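Local coordinates for protein betainyl-CoA thiolase (Pseudomonas putida, PDB 2HLJ) that probably acts on acyl-CoA thioesters such as betainyl-CoA, transferring the acyl group or hydrolysing the thioester, through a hotdog-type fold, at residues A[30-35]-A[94-99]; A[7-12]-A[75-80]; A[58-63]-A[109-114]; A[81-86]-A[144-149]. All blocks are in the same frame, centred on the assembly; numbering follows the deposited sequence. Where two conformers were deposited one is given.

Overall arrangement
The four contacts span one antiparallel sheet whose order is 6-11, 75-85, 89-98, 104-114, 57-66. Contact 2 pairs the strands at one margin and contact 3 those at the other, their centres about 19 Å apart on opposite sides of the chain's centre. Between them, contact 1 seats helix 25-43 on strand 89-98; its centre is about 5 Å from that of contact 2, and H94 touches T80. Contact 4 continues along strand 75-85, where the loop after helix 127-138 packs beside E109 of contact 3. Contact 2 closes before contact 4 opens; the other pairs interleave along the chain. Residues 61-63 pair with the second subunit, extending the sheet; with its packed helix this is consistent with a hotdog fold.

Contact 1. Residues A[30-35]-A[94-99]; sequences LIFSYA and HSLHRA
F32 and H94 carry most of this contact, and they meet through carbon and ring surfaces with no hydrogen bond between the segments. The CB of H94 sits over one face of the F32 ring, 3.8 Å from its centroid and 23° off the normal, a CH-pi contact. The two rings run nearly parallel, planes at 16°, but are slid so far apart, with centroids 5.5 Å from each other, that they scarcely overlap. A second CH-pi contact brings A35 CB to 4.2 Å from the centroid of the imidazole of H94, off-centre.

Further along the strand the contacts are mainly apolar. The backbone N of L96 lies at the edge of the phenyl ring, in its plane, and F32 CE1 touches L96 CB at 3.8 Å. I31 crosses L96 at about a right angle, its CG2 meeting CD1 of L96 at 3.9 Å; that methyl is placed there because CG2 lies anti to the backbone N. An alanine in place of F32 would probably open a gap between H94 CB and L96 CB and leave the histidine without the ring face it rests on.

Polar needs of the imidazole are met elsewhere: ND1 by T80 OG1, NE2 by T36 OG1. A long helix lying against the antiparallel sheet, here with local axes 9.3 Å apart, is the hallmark of the hotdog fold.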
loop_
_atom_site.group_PDB
_atom_site.type_symbol
_atom_site.label_atom_id
_atom_site.label_comp_id
_atom_site.label_asym_id
_atom_site.label_seq_id
_atom_site.Cartn_x
_atom_site.Cartn_y
_atom_site.Cartn_z
ATOM N N LEU A 30 4.282 -5.106 1.532
ATOM C CA LEU A 30 4.457 -6.338 2.280
ATOM C C LEU A 30 5.702 -6.333 3.162
ATOM O O LEU A 30 5.654 -6.748 4.341
ATOM C CB LEU A 30 4.472 -7.576 1.347
ATOM C CG LEU A 30 4.519 -8.897 2.096
ATOM C CD1 LEU A 30 3.321 -9.051 3.024
ATOM C CD2 LEU A 30 4.635 -10.108 1.148
ATOM N N ILE A 31 6.822 -5.895 2.594
ATOM C CA ILE A 31 8.083 -5.770 3.341
ATOM C C ILE A 31 7.885 -4.826 4.515
ATOM O O ILE A 31 8.273 -5.127 5.635
ATOM C CB ILE A 31 9.226 -5.239 2.428
ATOM C CG1 ILE A 31 9.581 -6.254 1.358
ATOM C CG2 ILE A 31 10.433 -4.793 3.250
ATOM C CD1 ILE A 31 10.310 -5.631 0.197
ATOM N N PHE A 32 7.235 -3.691 4.289
ATOM C CA PHE A 32 6.895 -2.827 5.418
ATOM C C PHE A 32 5.948 -3.465 6.469
ATOM O O PHE A 32 6.106 -3.216 7.674
ATOM C CB PHE A 32 6.313 -1.482 4.938
ATOM C CG PHE A 32 7.260 -0.616 4.148
ATOM C CD1 PHE A 32 8.629 -0.587 4.386
ATOM C CD2 PHE A 32 6.734 0.308 3.232
ATOM C CE1 PHE A 32 9.455 0.275 3.675
ATOM C CE2 PHE A 32 7.553 1.103 2.480
ATOM C CZ PHE A 32 8.912 1.129 2.720
ATOM N N SER A 33 4.999 -4.303 6.041
ATOM C CA SER A 33 4.073 -5.015 6.973
ATOM C C SER A 33 4.840 -5.940 7.901
ATOM O O SER A 33 4.558 -6.022 9.097
ATOM C CB SER A 33 3.023 -5.850 6.200
ATOM O OG SER A 33 1.839 -6.127 6.966
ATOM N N TYR A 34 5.773 -6.670 7.324
ATOM C CA TYR A 34 6.643 -7.537 8.085
ATOM C C TYR A 34 7.481 -6.710 9.047
ATOM O O TYR A 34 7.707 -7.124 10.155
ATOM C CB TYR A 34 7.552 -8.331 7.182
ATOM C CG TYR A 34 6.885 -9.385 6.318
ATOM C CD1 TYR A 34 5.698 -10.015 6.703
ATOM C CD2 TYR A 34 7.486 -9.795 5.144
ATOM C CE1 TYR A 34 5.111 -10.992 5.898
ATOM C CE2 TYR A 34 6.927 -10.781 4.357
ATOM C CZ TYR A 34 5.740 -11.373 4.726
ATOM O OH TYR A 34 5.190 -12.349 3.907
ATOM N N ALA A 35 7.897 -5.531 8.615
ATOM C CA ALA A 35 8.622 -4.600 9.488
ATOM C C ALA A 35 7.771 -4.166 10.685
ATOM O O ALA A 35 8.281 -4.071 11.812
ATOM C CB ALA A 35 9.085 -3.375 8.714
ATOM N N HIS A 94 7.897 4.038 7.756
ATOM C CA HIS A 94 8.882 3.085 7.290
ATOM C C HIS A 94 9.566 3.642 6.053
ATOM O O HIS A 94 8.927 4.317 5.234
ATOM C CB HIS A 94 8.222 1.758 6.878
ATOM C CG HIS A 94 7.572 0.998 7.986
ATOM N ND1 HIS A 94 8.258 0.542 9.097
ATOM C CD2 HIS A 94 6.298 0.563 8.122
ATOM C CE1 HIS A 94 7.424 -0.125 9.872
ATOM N NE2 HIS A 94 6.241 -0.165 9.282
ATOM N N SER A 95 10.860 3.379 5.918
ATOM C CA SER A 95 11.594 3.700 4.713
ATOM C C SER A 95 12.393 2.456 4.279
ATOM O O SER A 95 12.763 1.603 5.102
ATOM C CB SER A 95 12.470 4.951 4.890
ATOM O OG SER A 95 13.395 4.795 5.981
ATOM N N LEU A 96 12.574 2.315 2.975
ATOM C CA LEU A 96 13.237 1.149 2.403
ATOM C C LEU A 96 14.577 1.564 1.860
ATOM O O LEU A 96 14.695 2.599 1.221
ATOM C CB LEU A 96 12.410 0.503 1.292
ATOM C CG LEU A 96 12.863 -0.886 0.786
ATOM C CD1 LEU A 96 12.671 -1.995 1.804
ATOM C CD2 LEU A 96 12.167 -1.220 -0.524
ATOM N N HIS A 97 15.585 0.715 2.083
ATOM C CA HIS A 97 16.984 1.064 1.809
ATOM C C HIS A 97 17.747 -0.120 1.230
ATOM O O HIS A 97 17.358 -1.293 1.426
ATOM C CB HIS A 97 17.694 1.479 3.120
ATOM C CG HIS A 97 17.001 2.585 3.862
ATOM N ND1 HIS A 97 17.460 3.882 3.870
ATOM C CD2 HIS A 97 15.884 2.575 4.621
ATOM C CE1 HIS A 97 16.630 4.635 4.571
ATOM N NE2 HIS A 97 15.657 3.865 5.033
ATOM N N ARG A 98 18.857 0.207 0.557
ATOM C CA ARG A 98 19.853 -0.776 0.113
ATOM C C ARG A 98 21.250 -0.199 0.259
ATOM O O ARG A 98 21.417 1.017 0.307
ATOM C CB ARG A 98 19.631 -1.194 -1.333
ATOM C CG ARG A 98 19.886 -0.119 -2.375
ATOM C CD ARG A 98 19.607 -0.695 -3.764
ATOM N NE ARG A 98 19.844 0.244 -4.864
ATOM C CZ ARG A 98 21.029 0.568 -5.371
ATOM N NH1 ARG A 98 22.158 0.069 -4.883
ATOM N NH2 ARG A 98 21.091 1.420 -6.380
ATOM N N ALA A 99 22.249 -1.080 0.339
ATOM C CA ALA A 99 23.652 -0.639 0.489
ATOM C C ALA A 99 24.131 0.097 -0.749
ATOM O O ALA A 99 23.771 -0.258 -1.885
ATOM C CB ALA A 99 24.566 -1.845 0.766
#

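Contact 2. Residues A[7-12]-A[75-80]; sequences TYRTTV and EVWVQT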
loop_
_atom_site.group_PDB
_atom_site.type_symbol
_atom_site.label_atom_id
_atom_site.label_comp_id
_atom_site.label_asym_id
_atom_site.label_seq_id
_atom_site.Cartn_x
_atom_site.Cartn_y
_atom_site.Cartn_z
ATOM N N THR A 7 14.285 -2.642 11.303
ATOM C CA THR A 7 13.270 -3.552 11.814
ATOM C C THR A 7 13.158 -4.838 11.008
ATOM O O THR A 7 12.642 -5.870 11.500
ATOM C CB THR A 7 11.930 -2.846 11.843
ATOM O OG1 THR A 7 11.783 -2.075 10.667
ATOM C CG2 THR A 7 11.891 -1.913 12.997
ATOM N N TYR A 8 13.658 -4.803 9.777
ATOM C CA TYR A 8 13.438 -5.919 8.860
ATOM C C TYR A 8 14.441 -5.885 7.736
ATOM O O TYR A 8 14.762 -4.824 7.237
ATOM C CB TYR A 8 11.983 -5.926 8.334
ATOM C CG TYR A 8 11.602 -7.221 7.647
ATOM C CD1 TYR A 8 11.366 -8.355 8.391
ATOM C CD2 TYR A 8 11.517 -7.315 6.260
ATOM C CE1 TYR A 8 11.023 -9.544 7.796
ATOM C CE2 TYR A 8 11.183 -8.519 5.646
ATOM C CZ TYR A 8 10.933 -9.629 6.428
ATOM O OH TYR A 8 10.593 -10.863 5.878
ATOM N N ARG A 9 14.968 -7.055 7.379
ATOM C CA ARG A 9 15.853 -7.208 6.219
ATOM C C ARG A 9 15.425 -8.398 5.422
ATOM O O ARG A 9 15.042 -9.426 5.999
ATOM C CB ARG A 9 17.292 -7.501 6.632
ATOM C CG ARG A 9 17.893 -6.584 7.644
ATOM C CD ARG A 9 19.288 -7.113 8.010
ATOM N NE ARG A 9 20.000 -6.241 8.929
ATOM C CZ ARG A 9 20.672 -5.143 8.569
ATOM N NH1 ARG A 9 20.731 -4.746 7.290
ATOM N NH2 ARG A 9 21.294 -4.426 9.505
ATOM N N THR A 10 15.529 -8.290 4.091
ATOM C CA THR A 10 15.200 -9.415 3.221
ATOM C C THR A 10 15.879 -9.219 1.858
ATOM O O THR A 10 16.481 -8.170 1.588
ATOM C CB THR A 10 13.637 -9.642 3.079
ATOM O OG1 THR A 10 13.359 -10.897 2.453
ATOM C CG2 THR A 10 12.957 -8.538 2.284
ATOM N N THR A 11 15.857 -10.272 1.059
ATOM C CA THR A 11 16.336 -10.247 -0.329
ATOM C C THR A 11 15.096 -10.369 -1.219
ATOM O O THR A 11 14.251 -11.223 -0.982
ATOM C CB THR A 11 17.375 -11.371 -0.562
ATOM O OG1 THR A 11 18.524 -11.116 0.245
ATOM C CG2 THR A 11 17.851 -11.432 -1.991
ATOM N N VAL A 12 14.956 -9.483 -2.212
ATOM C CA VAL A 12 13.817 -9.552 -3.142
ATOM C C VAL A 12 13.834 -10.862 -3.927
ATOM O O VAL A 12 14.776 -11.136 -4.673
ATOM C CB VAL A 12 13.817 -8.401 -4.109
ATOM C CG1 VAL A 12 12.714 -8.544 -5.184
ATOM C CG2 VAL A 12 13.717 -7.066 -3.332
ATOM N N GLU A 75 19.279 -6.867 -1.832
ATOM C CA GLU A 75 19.195 -6.964 -0.373
ATOM C C GLU A 75 18.710 -5.629 0.144
ATOM O O GLU A 75 19.351 -4.623 -0.073
ATOM C CB GLU A 75 20.555 -7.293 0.231
ATOM C CG GLU A 75 21.048 -8.691 -0.184
ATOM C CD GLU A 75 22.580 -8.859 -0.083
ATOM O OE1 GLU A 75 23.321 -8.221 -0.875
ATOM O OE2 GLU A 75 23.025 -9.660 0.764
ATOM N N VAL A 76 17.578 -5.633 0.827
ATOM C CA VAL A 76 16.979 -4.401 1.284
ATOM C C VAL A 76 16.709 -4.498 2.773
ATOM O O VAL A 76 16.616 -5.592 3.323
ATOM C CB VAL A 76 15.658 -4.052 0.509
ATOM C CG1 VAL A 76 15.931 -3.816 -0.992
ATOM C CG2 VAL A 76 14.534 -5.106 0.737
ATOM N N TRP A 77 16.570 -3.343 3.409
ATOM C CA TRP A 77 16.176 -3.267 4.803
ATOM C C TRP A 77 15.212 -2.122 5.031
ATOM O O TRP A 77 15.168 -1.151 4.257
ATOM C CB TRP A 77 17.400 -3.121 5.750
ATOM C CG TRP A 77 18.132 -1.840 5.725
ATOM C CD1 TRP A 77 17.828 -0.699 6.435
ATOM C CD2 TRP A 77 19.332 -1.552 5.006
ATOM N NE1 TRP A 77 18.763 0.271 6.175
ATOM C CE2 TRP A 77 19.684 -0.222 5.291
ATOM C CE3 TRP A 77 20.137 -2.285 4.120
ATOM C CZ2 TRP A 77 20.801 0.397 4.722
ATOM C CZ3 TRP A 77 21.248 -1.670 3.576
ATOM C CH2 TRP A 77 21.554 -0.339 3.863
ATOM N N VAL A 78 14.464 -2.236 6.132
ATOM C CA VAL A 78 13.515 -1.206 6.531
ATOM C C VAL A 78 14.012 -0.440 7.720
ATOM O O VAL A 78 14.453 -1.040 8.693
ATOM C CB VAL A 78 12.137 -1.839 6.894
ATOM C CG1 VAL A 78 11.102 -0.771 7.125
ATOM C CG2 VAL A 78 11.702 -2.786 5.813
ATOM N N GLN A 79 13.910 0.895 7.654
ATOM C CA GLN A 79 14.090 1.748 8.822
ATOM C C GLN A 79 12.726 2.233 9.292
ATOM O O GLN A 79 11.841 2.483 8.498
ATOM C CB GLN A 79 15.022 2.940 8.498
ATOM C CG GLN A 79 16.467 2.445 8.417
ATOM C CD GLN A 79 17.474 3.443 7.933
ATOM O OE1 GLN A 79 18.501 3.033 7.433
ATOM N NE2 GLN A 79 17.196 4.745 8.056
ATOM N N THR A 80 12.549 2.335 10.593
ATOM C CA THR A 80 11.222 2.591 11.143
ATOM C C THR A 80 11.336 3.673 12.213
ATOM O O THR A 80 12.218 3.609 13.068
ATOM C CB THR A 80 10.596 1.346 11.727
ATOM O OG1 THR A 80 10.551 0.275 10.746
ATOM C CG2 THR A 80 9.204 1.653 12.244
#
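Strands 7-11 and 75-80 run antiparallel, their axes 4.7 Å apart and directions at 167°, with T10 and V76 as a hydrogen-bonded pair and R9-W77 and T11-E75 as non-hydrogen-bonded pairs. T10 N donates to V76 O, and V76 N returns the bond to T10 O at 2.9 Å, the latter almost straight. Further along, V78 N reaches Y8 O at 2.8 Å, and T7 N bonds to V78 O.

Beyond that last backbone bond the hydroxyls take over. T7 OG1 and T80 OG1 are hydrogen-bonded at 2.7 Å, either able to donate, while the side chains cross at about a right angle. The T7 hydroxyl is set between its own backbone N and carbonyl carbon (chi1 41°), and CG2 of the same residue brushes T80 OG1 at 3.4 Å. Since T80 OG1 also bonds ND1 of H94, the hydroxyl pair links this margin of the sheet to the histidine on the next strand.

On the face bearing R9 and W77, the arginine runs alongside the indole: R9 CG lies 4.0 Å from W77 CB, and the guanidinium is tilted 58° to the ring plane. The indole N-H is occupied by Q79 OE1, in the ring plane at 3.0 Å from W77 NE1. On the other face Y8 CB meets V78 CG2, and T10 and V76 lie side by side; V78 also packs on I31, F32 and A35. This is the antiparallel pairing by which the N-terminal strand closes one margin of a hotdog sheet.

Contact 3. Residues A[58-63]-A[109-114]; sequences FTLEAH and EQMLLH
Backbone hydrogen bonds tie F58 and L113 together in both directions, F58 N to L113 O and L113 N to F58 O each at 2.8 Å. The pairing then slips by one residue: L60 N donates to M111 O at 2.9 Å, whereas M111 N donates to E61 O at 3.0 Å. L60 and E61 therefore share M111 as their partner, a classic beta bulge, before H63 N takes up E109 O.

Apolar contacts gather round the bulge. L60 leans across the neighbouring strand, CG at 3.9 Å from L113 CB and CD1, in the conformer given, at 4.0 Å from CG of M111, a selenomethionine. With CG anti to the carbonyl carbon (chi1 -70°), its branch bridges these two residues. A glycine here removes the branch, and would probably leave a gap against L113 CB and the M111 side chain. On the face of T59 and L112, CD2 of the leucine comes to 3.3 Å from T59 OG1, the two side chains lying side by side; A62 CB rests 4.0 Å from Q110 CG.

The polar ends find partners outside the two segments. T59 OG1 bonds D25 of the second subunit and a glycerol, E109 bonds H91 and the backbone N of G150, and Q110 NE2 bonds S108. Residues 61-63 pair antiparallel with a strand of that second subunit, so the sheet continues across the interface, the arrangement of a hotdog dimer.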
loop_
_atom_site.group_PDB
_atom_site.type_symbol
_atom_site.label_atom_id
_atom_site.label_comp_id
_atom_site.label_asym_id
_atom_site.label_seq_id
_atom_site.Cartn_x
_atom_site.Cartn_y
_atom_site.Cartn_z
ATOM N N PHE A 58 -4.579 -3.395 13.391
ATOM C CA PHE A 58 -5.270 -3.277 12.124
ATOM C C PHE A 58 -4.753 -1.998 11.475
ATOM O O PHE A 58 -4.801 -0.927 12.084
ATOM C CB PHE A 58 -6.781 -3.199 12.367
ATOM C CG PHE A 58 -7.624 -3.036 11.097
ATOM C CD1 PHE A 58 -7.787 -4.096 10.201
ATOM C CD2 PHE A 58 -8.247 -1.823 10.813
ATOM C CE1 PHE A 58 -8.570 -3.946 9.042
ATOM C CE2 PHE A 58 -9.038 -1.653 9.662
ATOM C CZ PHE A 58 -9.199 -2.712 8.773
ATOM N N THR A 59 -4.223 -2.095 10.266
ATOM C CA THR A 59 -3.773 -0.892 9.596
ATOM C C THR A 59 -5.011 -0.117 9.147
ATOM O O THR A 59 -5.842 -0.665 8.445
ATOM C CB THR A 59 -2.891 -1.200 8.405
ATOM O OG1 THR A 59 -1.812 -2.066 8.800
ATOM C CG2 THR A 59 -2.315 0.110 7.871
ATOM N N LEU A 60 -5.136 1.123 9.602
ATOM C CA LEU A 60 -6.277 1.973 9.279
ATOM C C LEU A 60 -6.094 2.637 7.908
ATOM O O LEU A 60 -7.041 2.760 7.142
ATOM C CB LEU A 60 -6.463 3.057 10.344
ATOM C CG LEU A 60 -6.940 2.570 11.704
ATOM C CD1 LEU A 60 -6.889 3.680 12.724
ATOM C CD2 LEU A 60 -8.332 1.998 11.563
ATOM N N GLU A 61 -4.859 3.026 7.619
ATOM C CA GLU A 61 -4.567 3.964 6.546
ATOM C C GLU A 61 -3.069 3.986 6.318
ATOM O O GLU A 61 -2.294 3.917 7.265
ATOM C CB GLU A 61 -5.034 5.353 6.986
ATOM C CG GLU A 61 -5.188 6.375 5.902
ATOM C CD GLU A 61 -5.789 7.680 6.413
ATOM O OE1 GLU A 61 -6.175 7.793 7.610
ATOM O OE2 GLU A 61 -5.902 8.597 5.593
ATOM N N ALA A 62 -2.656 4.115 5.063
ATOM C CA ALA A 62 -1.261 4.219 4.718
ATOM C C ALA A 62 -1.096 5.015 3.441
ATOM O O ALA A 62 -1.951 4.961 2.535
ATOM C CB ALA A 62 -0.638 2.817 4.543
ATOM N N HIS A 63 -0.008 5.782 3.387
ATOM C CA HIS A 63 0.441 6.412 2.150
ATOM C C HIS A 63 1.749 5.735 1.793
ATOM O O HIS A 63 2.475 5.320 2.681
ATOM C CB HIS A 63 0.675 7.921 2.323
ATOM C CG HIS A 63 0.573 8.690 1.038
ATOM N ND1 HIS A 63 1.682 9.112 0.353
ATOM C CD2 HIS A 63 -0.490 9.054 0.285
ATOM C CE1 HIS A 63 1.308 9.705 -0.761
ATOM N NE2 HIS A 63 -0.006 9.683 -0.830
ATOM N N GLU A 109 3.991 6.250 5.355
ATOM C CA GLU A 109 3.431 6.753 6.590
ATOM C C GLU A 109 2.182 5.946 6.856
ATOM O O GLU A 109 1.379 5.777 5.952
ATOM C CB GLU A 109 3.042 8.235 6.395
ATOM C CG GLU A 109 2.622 8.924 7.684
ATOM C CD GLU A 109 2.033 10.303 7.461
ATOM O OE1 GLU A 109 1.931 10.734 6.282
ATOM O OE2 GLU A 109 1.687 10.963 8.472
ATOM N N GLN A 110 2.002 5.447 8.080
ATOM C CA GLN A 110 0.876 4.598 8.379
ATOM C C GLN A 110 0.303 4.894 9.720
ATOM O O GLN A 110 1.021 5.312 10.633
ATOM C CB GLN A 110 1.297 3.126 8.400
ATOM C CG GLN A 110 2.258 2.783 7.292
ATOM C CD GLN A 110 2.349 1.320 7.068
ATOM O OE1 GLN A 110 2.081 0.528 7.966
ATOM N NE2 GLN A 110 2.739 0.942 5.873
HETATM N N MSE A 111 -0.990 4.638 9.831
HETATM C CA MSE A 111 -1.690 4.691 11.105
HETATM C C MSE A 111 -2.283 3.313 11.399
HETATM O O MSE A 111 -2.982 2.745 10.572
HETATM C CB MSE A 111 -2.799 5.751 11.055
HETATM C CG MSE A 111 -3.559 5.890 12.363
HETATM SE SE MSE A 111 -2.485 6.768 13.693
HETATM C CE MSE A 111 -2.422 8.545 12.914
ATOM N N LEU A 112 -2.007 2.796 12.586
ATOM C CA LEU A 112 -2.403 1.439 12.972
ATOM C C LEU A 112 -3.213 1.512 14.265
ATOM O O LEU A 112 -2.951 2.370 15.094
ATOM C CB LEU A 112 -1.149 0.598 13.188
ATOM C CG LEU A 112 -0.069 0.604 12.094
ATOM C CD1 LEU A 112 1.270 0.725 12.683
ATOM C CD2 LEU A 112 -0.165 -0.705 11.288
ATOM N N LEU A 113 -4.224 0.651 14.370
ATOM C CA LEU A 113 -5.146 0.568 15.500
ATOM C C LEU A 113 -4.889 -0.712 16.269
ATOM O O LEU A 113 -4.830 -1.805 15.661
ATOM C CB LEU A 113 -6.602 0.545 14.997
ATOM C CG LEU A 113 -7.708 0.386 16.053
ATOM C CD1 LEU A 113 -7.706 1.557 16.998
ATOM C CD2 LEU A 113 -9.072 0.241 15.418
ATOM N N HIS A 114 -4.746 -0.590 17.592
ATOM C CA HIS A 114 -4.624 -1.760 18.447
ATOM C C HIS A 114 -6.026 -2.264 18.720
ATOM O O HIS A 114 -6.882 -1.528 19.194
ATOM C CB HIS A 114 -3.879 -1.433 19.748
ATOM C CG HIS A 114 -3.610 -2.621 20.635
ATOM N ND1 HIS A 114 -3.813 -2.582 21.995
ATOM C CD2 HIS A 114 -3.116 -3.858 20.367
ATOM C CE1 HIS A 114 -3.485 -3.755 22.525
ATOM N NE2 HIS A 114 -3.057 -4.546 21.561
#

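Contact 4. Residues A[81-86]-A[144-149]; sequences QILGFD and QAPQYM
The backbone carbonyl oxygen of Q144 receives the amide of Q81: NE2 donates to O at 2.8 Å, with an angle of 149° at the hydrogen. The donor approaches nearly along the C=O direction, and the oxygen lies 13° out of the Q81 amide plane, so the N-H points at the oxygen almost within the plane of the amide. An extended chain beyond CG (chi2 -168°) carries this amide out from the strand to the loop. CG of P146 then covers the same group, 3.9 Å from Q81 NE2, and the two side chains cross at a slant.

Two residues further along the strand, L83 splits its two methyls between two partners. CD2 slides past P146 in the opposite direction and meets its CG at 3.7 Å. CD1 instead points at M149, a selenomethionine, tip to tip with SE at 3.5 Å. Neighbouring Y93 on strand 89-98 packs against both L83 and P146, and its hydroxyl bonds Y148 N.

The surface contact is modest, burying just 201 Å² in all: between these segments one directional hydrogen bond is joined by a few apolar touches, while further bonds from Y93 and E109 hold the same loop.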
loop_
_atom_site.group_PDB
_atom_site.type_symbol
_atom_site.label_atom_id
_atom_site.label_comp_id
_atom_site.label_asym_id
_atom_site.label_seq_id
_atom_site.Cartn_x
_atom_site.Cartn_y
_atom_site.Cartn_z
ATOM N N GLN A 81 10.484 4.680 12.115
ATOM C CA GLN A 81 10.323 5.700 13.173
ATOM C C GLN A 81 8.884 5.741 13.679
ATOM O O GLN A 81 7.907 5.570 12.910
ATOM C CB GLN A 81 10.667 7.071 12.662
ATOM C CG GLN A 81 12.038 7.194 12.090
ATOM C CD GLN A 81 12.433 8.657 11.854
ATOM O OE1 GLN A 81 12.285 9.490 12.732
ATOM N NE2 GLN A 81 12.961 8.946 10.666
ATOM N N ILE A 82 8.761 5.980 14.978
ATOM C CA ILE A 82 7.484 6.162 15.619
ATOM C C ILE A 82 7.249 7.669 15.622
ATOM O O ILE A 82 8.013 8.416 16.211
ATOM C CB ILE A 82 7.479 5.533 17.047
ATOM C CG1 ILE A 82 7.608 4.007 16.920
ATOM C CG2 ILE A 82 6.203 5.899 17.814
ATOM C CD1 ILE A 82 7.945 3.319 18.204
ATOM N N LEU A 83 6.200 8.099 14.932
ATOM C CA LEU A 83 5.893 9.508 14.799
ATOM C C LEU A 83 5.014 9.991 15.930
ATOM O O LEU A 83 4.990 11.176 16.222
ATOM C CB LEU A 83 5.186 9.768 13.481
ATOM C CG LEU A 83 5.921 9.238 12.265
ATOM C CD1 LEU A 83 5.050 9.397 11.031
ATOM C CD2 LEU A 83 7.270 9.931 12.157
ATOM N N GLY A 84 4.308 9.077 16.586
ATOM C CA GLY A 84 3.297 9.478 17.582
ATOM C C GLY A 84 2.459 8.278 17.966
ATOM O O GLY A 84 2.469 7.277 17.266
ATOM N N PHE A 85 1.781 8.346 19.109
ATOM C CA PHE A 85 0.824 7.320 19.477
ATOM C C PHE A 85 -0.125 7.867 20.512
ATOM O O PHE A 85 0.196 8.858 21.179
ATOM C CB PHE A 85 1.519 6.038 19.961
ATOM C CG PHE A 85 2.282 6.187 21.242
ATOM C CD1 PHE A 85 1.659 6.009 22.463
ATOM C CD2 PHE A 85 3.635 6.481 21.225
ATOM C CE1 PHE A 85 2.386 6.115 23.641
ATOM C CE2 PHE A 85 4.359 6.618 22.396
ATOM C CZ PHE A 85 3.746 6.416 23.601
ATOM N N ASP A 86 -1.309 7.261 20.618
ATOM C CA ASP A 86 -2.241 7.667 21.661
ATOM C C ASP A 86 -2.633 6.448 22.455
ATOM O O ASP A 86 -1.854 5.520 22.535
ATOM C CB ASP A 86 -3.415 8.466 21.081
ATOM C CG ASP A 86 -4.242 7.692 20.062
ATOM O OD1 ASP A 86 -4.241 6.430 20.054
ATOM O OD2 ASP A 86 -4.925 8.375 19.275
ATOM N N GLN A 144 17.149 10.799 10.608
ATOM C CA GLN A 144 16.785 11.703 9.532
ATOM C C GLN A 144 15.274 11.972 9.583
ATOM O O GLN A 144 14.488 11.032 9.681
ATOM C CB GLN A 144 17.176 11.080 8.188
ATOM C CG GLN A 144 16.941 11.986 6.975
ATOM C CD GLN A 144 18.186 12.106 6.125
ATOM O OE1 GLN A 144 19.184 12.693 6.559
ATOM N NE2 GLN A 144 18.146 11.540 4.920
ATOM N N ALA A 145 14.872 13.239 9.512
ATOM C CA ALA A 145 13.443 13.590 9.574
ATOM C C ALA A 145 12.631 12.924 8.443
ATOM O O ALA A 145 13.102 12.799 7.308
ATOM C CB ALA A 145 13.247 15.110 9.542
ATOM N N PRO A 146 11.424 12.449 8.760
ATOM C CA PRO A 146 10.626 11.786 7.735
ATOM C C PRO A 146 10.226 12.748 6.627
ATOM O O PRO A 146 9.573 13.769 6.865
ATOM C CB PRO A 146 9.407 11.279 8.515
ATOM C CG PRO A 146 9.892 11.190 9.935
ATOM C CD PRO A 146 10.739 12.414 10.062
ATOM N N GLN A 147 10.644 12.433 5.418
ATOM C CA GLN A 147 10.376 13.319 4.306
ATOM C C GLN A 147 8.943 13.193 3.763
ATOM O O GLN A 147 8.294 14.200 3.484
ATOM C CB GLN A 147 11.395 13.055 3.215
ATOM C CG GLN A 147 11.296 14.010 2.064
ATOM C CD GLN A 147 12.372 13.770 1.039
ATOM O OE1 GLN A 147 13.305 12.992 1.275
ATOM N NE2 GLN A 147 12.249 14.427 -0.119
ATOM N N TYR A 148 8.463 11.962 3.638
ATOM C CA TYR A 148 7.218 11.653 2.914
ATOM C C TYR A 148 6.047 11.525 3.891
ATOM O O TYR A 148 5.539 10.432 4.196
ATOM C CB TYR A 148 7.433 10.398 2.043
ATOM C CG TYR A 148 8.499 10.672 1.003
ATOM C CD1 TYR A 148 8.183 11.257 -0.207
ATOM C CD2 TYR A 148 9.833 10.388 1.256
ATOM C CE1 TYR A 148 9.165 11.550 -1.141
ATOM C CE2 TYR A 148 10.819 10.658 0.311
ATOM C CZ TYR A 148 10.470 11.254 -0.863
ATOM O OH TYR A 148 11.443 11.521 -1.761
HETATM N N MSE A 149 5.642 12.694 4.375
HETATM C CA MSE A 149 4.624 12.854 5.380
HETATM C C MSE A 149 3.573 13.756 4.836
HETATM O O MSE A 149 3.903 14.703 4.147
HETATM C CB MSE A 149 5.222 13.596 6.565
HETATM C CG MSE A 149 6.332 12.857 7.166
HETATM SE SE MSE A 149 5.507 11.711 8.402
HETATM C CE MSE A 149 5.784 13.143 9.863
#